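Local atomic coordinates of beta-lactamase (Mycobacterium tuberculosis, PDB entry 4WHI), a protein that is of unknown function in its C-terminal domain, but belongs to a penicillin-binding protein named as a beta-lactamase and probably acting on beta-lactam-like substrates. Residues A[75-87]-A[90-102]. Residues are numbered along the deposited sequence; the frame is centred on the assembly and turned at random.
Sequences GSISKATFAGDTL and EYYDADKLGTFTR
Leu87 and Phe100 form an antiparallel hydrogen-bonded pair, with Leu87 N 2.7 Å from Phe100 O and Phe100 N equally 2.7 Å from Leu87 O. Their side chains project from the same buried face, but it is a backbone oxygen that meets the aromatic ring: Leu87 O lies in the ring plane, 3.5 Å from Phe100 CD1. The Leu87 side chain turns to another ring: with CG anti to the backbone N (chi1 169°), its CD1 sits over the centre of the Phe82 ring. Tyr25 of strand 23-25, and Ala33 and Val35 of strand 33-38, also pack on this tightly packed side. On the other face Thr86 and Thr101 lie side by side, more loosely, and Thr86 CB touches Thr99 CG2. Strands 77-83, 86-89 and 99-101 follow one another in an up-and-down antiparallel meander, the last of them at the edge of this chain's sheet. A type II' turn from Ala83 to Thr86 links the first two, and Ala83 O accepts from both Thr86 N and Thr86 OG1. Beside this turn the exposed C-terminal residue is held twice by Asp85: Arg102 N donates to Asp85 O, and Arg102 NE forms a salt bridge with Asp85 OD1 at 3.0 Å. The carboxylate and guanidinium planes stand 87° apart, and NE meets OD1 from above the carboxylate plane; NH2 adds a weak bond to Gly84 O, while NH1 turns to Asp20 O. At the distant, hydrated end, the 3-10 segment 90-91 packs on strand 77-83. Glu90 CG lies between its backbone N and carbonyl carbon (chi1 61°), from which the extended chain carries the carboxylate to Lys79 N, which meets OE2 on its anti side at 2.8 Å, while Glu90 N donates to Lys79 O. One water bridges OE2 and Ile77 O; another joins Ser78 OG, Lys79 O and Tyr91 N.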
loop_
_atom_site.group_PDB
_atom_site.type_symbol
_atom_site.label_atom_id
_atom_site.label_comp_id
_atom_site.label_asym_id
_atom_site.label_seq_id
_atom_site.Cartn_x
_atom_site.Cartn_y
_atom_site.Cartn_z
ATOM N N GLY A 75 12.857 2.618 4.178
ATOM C CA GLY A 75 12.109 3.051 5.341
ATOM C C GLY A 75 11.247 4.272 5.118
ATOM O O GLY A 75 10.500 4.656 6.010
ATOM N N SER A 76 11.338 4.899 3.947
ATOM C CA SER A 76 10.425 5.990 3.641
ATOM C C SER A 76 9.012 5.423 3.456
ATOM O O SER A 76 8.830 4.278 3.026
ATOM C CB SER A 76 10.894 6.819 2.436
ATOM O OG SER A 76 11.039 6.038 1.279
ATOM N N ILE A 77 8.029 6.234 3.820
ATOM C CA ILE A 77 6.630 5.832 3.860
ATOM C C ILE A 77 5.988 6.176 2.517
ATOM O O ILE A 77 6.152 7.282 1.995
ATOM C CB ILE A 77 5.909 6.510 5.052
ATOM C CG1 ILE A 77 6.505 5.988 6.366
ATOM C CG2 ILE A 77 4.417 6.231 5.028
ATOM C CD1 ILE A 77 5.972 6.647 7.622
ATOM N N SER A 78 5.268 5.211 1.954
ATOM C CA SER A 78 4.652 5.358 0.639
ATOM C C SER A 78 3.174 4.989 0.742
ATOM O O SER A 78 2.830 4.011 1.400
ATOM C CB SER A 78 5.362 4.445 -0.353
ATOM O OG SER A 78 4.911 4.670 -1.669
ATOM N N LYS A 79 2.305 5.784 0.122
ATOM C CA LYS A 79 0.853 5.571 0.226
ATOM C C LYS A 79 0.273 4.587 -0.783
ATOM O O LYS A 79 0.635 4.581 -1.966
ATOM C CB LYS A 79 0.080 6.894 0.110
ATOM C CG LYS A 79 0.151 7.772 1.346
ATOM C CD LYS A 79 -0.850 8.911 1.262
ATOM C CE LYS A 79 -0.351 10.149 1.990
ATOM N NZ LYS A 79 0.160 9.843 3.353
ATOM N N ALA A 80 -0.666 3.789 -0.278
ATOM C CA ALA A 80 -1.472 2.866 -1.061
ATOM C C ALA A 80 -2.936 3.183 -0.794
ATOM O O ALA A 80 -3.448 2.909 0.292
ATOM C CB ALA A 80 -1.158 1.436 -0.665
ATOM N N THR A 81 -3.610 3.766 -1.782
ATOM C CA THR A 81 -4.973 4.265 -1.603
ATOM C C THR A 81 -5.946 3.389 -2.374
ATOM O O THR A 81 -5.855 3.272 -3.596
ATOM C CB THR A 81 -5.099 5.719 -2.086
ATOM O OG1 THR A 81 -4.133 6.526 -1.407
ATOM C CG2 THR A 81 -6.496 6.273 -1.811
ATOM N N PHE A 82 -6.862 2.761 -1.649
ATOM C CA PHE A 82 -7.876 1.921 -2.264
ATOM C C PHE A 82 -9.153 2.729 -2.502
ATOM O O PHE A 82 -9.594 3.480 -1.634
ATOM C CB PHE A 82 -8.203 0.723 -1.375
ATOM C CG PHE A 82 -7.072 -0.252 -1.199
ATOM C CD1 PHE A 82 -6.148 -0.084 -0.175
ATOM C CD2 PHE A 82 -6.967 -1.376 -2.017
ATOM C CE1 PHE A 82 -5.130 -0.995 0.020
ATOM C CE2 PHE A 82 -5.942 -2.287 -1.828
ATOM C CZ PHE A 82 -5.024 -2.094 -0.810
ATOM N N ALA A 83 -9.754 2.554 -3.674
ATOM C CA ALA A 83 -11.048 3.160 -3.974
ATOM C C ALA A 83 -11.805 2.267 -4.936
ATOM O O ALA A 83 -11.483 2.210 -6.125
ATOM C CB ALA A 83 -10.861 4.550 -4.563
ATOM N N GLY A 84 -12.798 1.552 -4.408
ATOM C CA GLY A 84 -13.573 0.602 -5.190
ATOM C C GLY A 84 -12.714 -0.535 -5.694
ATOM O O GLY A 84 -12.117 -1.264 -4.905
ATOM N N ASP A 85 -12.641 -0.686 -7.012
ATOM C CA ASP A 85 -11.807 -1.721 -7.606
ATOM C C ASP A 85 -10.424 -1.200 -8.024
ATOM O O ASP A 85 -9.707 -1.881 -8.746
ATOM C CB ASP A 85 -12.536 -2.384 -8.783
ATOM C CG ASP A 85 -13.580 -3.412 -8.330
ATOM O OD1 ASP A 85 -13.613 -3.782 -7.131
ATOM O OD2 ASP A 85 -14.367 -3.862 -9.185
ATOM N N THR A 86 -10.042 -0.016 -7.548
ATOM C CA THR A 86 -8.740 0.556 -7.883
ATOM C C THR A 86 -7.841 0.671 -6.659
ATOM O O THR A 86 -8.306 0.899 -5.528
ATOM C CB THR A 86 -8.844 1.948 -8.549
ATOM O OG1 THR A 86 -9.183 2.944 -7.573
ATOM C CG2 THR A 86 -9.870 1.944 -9.676
ATOM N N LEU A 87 -6.548 0.503 -6.912
ATOM C CA LEU A 87 -5.505 0.754 -5.944
ATOM C C LEU A 87 -4.528 1.728 -6.589
ATOM O O LEU A 87 -4.013 1.453 -7.665
ATOM C CB LEU A 87 -4.798 -0.552 -5.605
ATOM C CG LEU A 87 -3.499 -0.470 -4.805
ATOM C CD1 LEU A 87 -3.721 0.228 -3.469
ATOM C CD2 LEU A 87 -2.950 -1.866 -4.601
ATOM N N GLU A 90 1.250 5.669 -4.923
ATOM C CA GLU A 90 1.921 6.923 -5.252
ATOM C C GLU A 90 3.353 6.716 -5.756
ATOM O O GLU A 90 3.806 7.445 -6.640
ATOM C CB GLU A 90 1.869 7.914 -4.088
ATOM C CG GLU A 90 2.545 7.457 -2.810
ATOM C CD GLU A 90 2.835 8.600 -1.841
ATOM O OE1 GLU A 90 2.754 9.781 -2.235
ATOM O OE2 GLU A 90 3.150 8.314 -0.674
ATOM N N TYR A 91 4.046 5.703 -5.230
ATOM C CA TYR A 91 5.413 5.400 -5.662
ATOM C C TYR A 91 5.519 5.217 -7.177
ATOM O O TYR A 91 6.531 5.596 -7.785
ATOM C CB TYR A 91 5.944 4.139 -4.970
ATOM C CG TYR A 91 7.406 3.874 -5.258
ATOM C CD1 TYR A 91 8.403 4.553 -4.566
ATOM C CD2 TYR A 91 7.791 2.958 -6.235
ATOM C CE1 TYR A 91 9.742 4.326 -4.835
ATOM C CE2 TYR A 91 9.128 2.723 -6.510
ATOM C CZ TYR A 91 10.101 3.410 -5.809
ATOM O OH TYR A 91 11.431 3.179 -6.069
ATOM N N TYR A 92 4.477 4.636 -7.770
ATOM C CA TYR A 92 4.478 4.253 -9.180
ATOM C C TYR A 92 3.660 5.180 -10.070
ATOM O O TYR A 92 3.405 4.848 -11.232
ATOM C CB TYR A 92 3.916 2.841 -9.324
ATOM C CG TYR A 92 4.803 1.776 -8.756
ATOM C CD1 TYR A 92 5.932 1.346 -9.445
ATOM C CD2 TYR A 92 4.515 1.189 -7.541
ATOM C CE1 TYR A 92 6.752 0.360 -8.927
ATOM C CE2 TYR A 92 5.327 0.205 -7.010
ATOM C CZ TYR A 92 6.443 -0.208 -7.709
ATOM O OH TYR A 92 7.245 -1.188 -7.179
ATOM N N ASP A 93 3.260 6.334 -9.549
ATOM C CA ASP A 93 2.275 7.166 -10.237
ATOM C C ASP A 93 2.846 8.467 -10.811
ATOM O O ASP A 93 2.082 9.373 -11.152
ATOM C CB ASP A 93 1.115 7.482 -9.283
ATOM C CG ASP A 93 -0.207 7.718 -10.011
ATOM O OD1 ASP A 93 -0.395 7.186 -11.123
ATOM O OD2 ASP A 93 -1.075 8.422 -9.459
ATOM N N ALA A 94 4.169 8.544 -10.954
ATOM C CA ALA A 94 4.828 9.769 -11.421
ATOM C C ALA A 94 4.359 10.192 -12.822
ATOM O O ALA A 94 4.220 11.388 -13.102
ATOM C CB ALA A 94 6.339 9.599 -11.392
ATOM N N ASP A 95 4.118 9.206 -13.685
ATOM C CA ASP A 95 3.586 9.445 -15.029
ATOM C C ASP A 95 2.111 9.028 -15.140
ATOM O O ASP A 95 1.615 8.754 -16.238
ATOM C CB ASP A 95 4.436 8.701 -16.066
ATOM C CG ASP A 95 5.849 9.244 -16.159
ATOM O OD1 ASP A 95 6.013 10.407 -16.587
ATOM O OD2 ASP A 95 6.796 8.511 -15.807
ATOM N N LYS A 96 1.417 9.004 -13.999
ATOM C CA LYS A 96 -0.003 8.628 -13.910
ATOM C C LYS A 96 -0.302 7.191 -14.367
ATOM O O LYS A 96 -1.420 6.882 -14.793
ATOM C CB LYS A 96 -0.900 9.654 -14.636
ATOM C CG LYS A 96 -0.989 11.001 -13.924
ATOM C CD LYS A 96 -1.844 10.914 -12.657
ATOM C CE LYS A 96 -1.494 11.991 -11.635
ATOM N NZ LYS A 96 -1.873 11.603 -10.253
ATOM N N LEU A 97 0.692 6.308 -14.234
ATOM C CA LEU A 97 0.523 4.889 -14.544
ATOM C C LEU A 97 0.471 4.058 -13.255
ATOM O O LEU A 97 0.706 2.853 -13.284
ATOM C CB LEU A 97 1.670 4.406 -15.442
ATOM C CG LEU A 97 1.807 5.081 -16.813
ATOM C CD1 LEU A 97 3.117 4.688 -17.480
ATOM C CD2 LEU A 97 0.626 4.752 -17.716
ATOM N N GLY A 98 0.141 4.704 -12.137
ATOM C CA GLY A 98 0.203 4.079 -10.813
ATOM C C GLY A 98 -1.137 3.637 -10.252
ATOM O O GLY A 98 -1.265 3.399 -9.045
ATOM N N THR A 99 -2.143 3.532 -11.115
ATOM C CA THR A 99 -3.411 2.949 -10.718
ATOM C C THR A 99 -3.489 1.508 -11.202
ATOM O O THR A 99 -3.171 1.194 -12.352
ATOM C CB THR A 99 -4.605 3.774 -11.224
ATOM O OG1 THR A 99 -4.480 5.109 -10.724
ATOM C CG2 THR A 99 -5.922 3.176 -10.738
ATOM N N PHE A 100 -3.899 0.640 -10.285
ATOM C CA PHE A 100 -3.998 -0.785 -10.515
ATOM C C PHE A 100 -5.465 -1.143 -10.296
ATOM O O PHE A 100 -6.080 -0.654 -9.344
ATOM C CB PHE A 100 -3.105 -1.538 -9.524
ATOM C CG PHE A 100 -1.639 -1.193 -9.627
ATOM C CD1 PHE A 100 -1.165 0.043 -9.206
ATOM C CD2 PHE A 100 -0.730 -2.119 -10.113
ATOM C CE1 PHE A 100 0.182 0.358 -9.292
ATOM C CE2 PHE A 100 0.619 -1.812 -10.196
ATOM C CZ PHE A 100 1.074 -0.571 -9.796
ATOM N N THR A 101 -6.024 -1.983 -11.167
ATOM C CA THR A 101 -7.473 -2.245 -11.177
ATOM C C THR A 101 -7.807 -3.732 -11.107
ATOM O O THR A 101 -7.348 -4.516 -11.937
ATOM C CB THR A 101 -8.121 -1.639 -12.436
ATOM O OG1 THR A 101 -7.768 -0.259 -12.525
ATOM C CG2 THR A 101 -9.643 -1.754 -12.392
ATOM N N ARG A 102 -8.616 -4.122 -10.124
ATOM C CA ARG A 102 -8.974 -5.536 -9.953
ATOM C C ARG A 102 -10.256 -5.856 -10.702
ATOM O O ARG A 102 -10.940 -4.951 -11.178
ATOM C CB ARG A 102 -9.103 -5.924 -8.473
ATOM C CG ARG A 102 -10.251 -5.266 -7.738
ATOM C CD ARG A 102 -10.407 -5.799 -6.322
ATOM N NE ARG A 102 -11.338 -4.959 -5.580
ATOM C CZ ARG A 102 -11.535 -5.004 -4.264
ATOM N NH1 ARG A 102 -10.879 -5.873 -3.503
ATOM N NH2 ARG A 102 -12.409 -4.173 -3.707
ATOM O OXT ARG A 102 -10.616 -7.027 -10.849
HETATM O O HOH W 1 4.212 9.276 1.519
HETATM O O HOH W 2 3.031 3.912 -3.217
#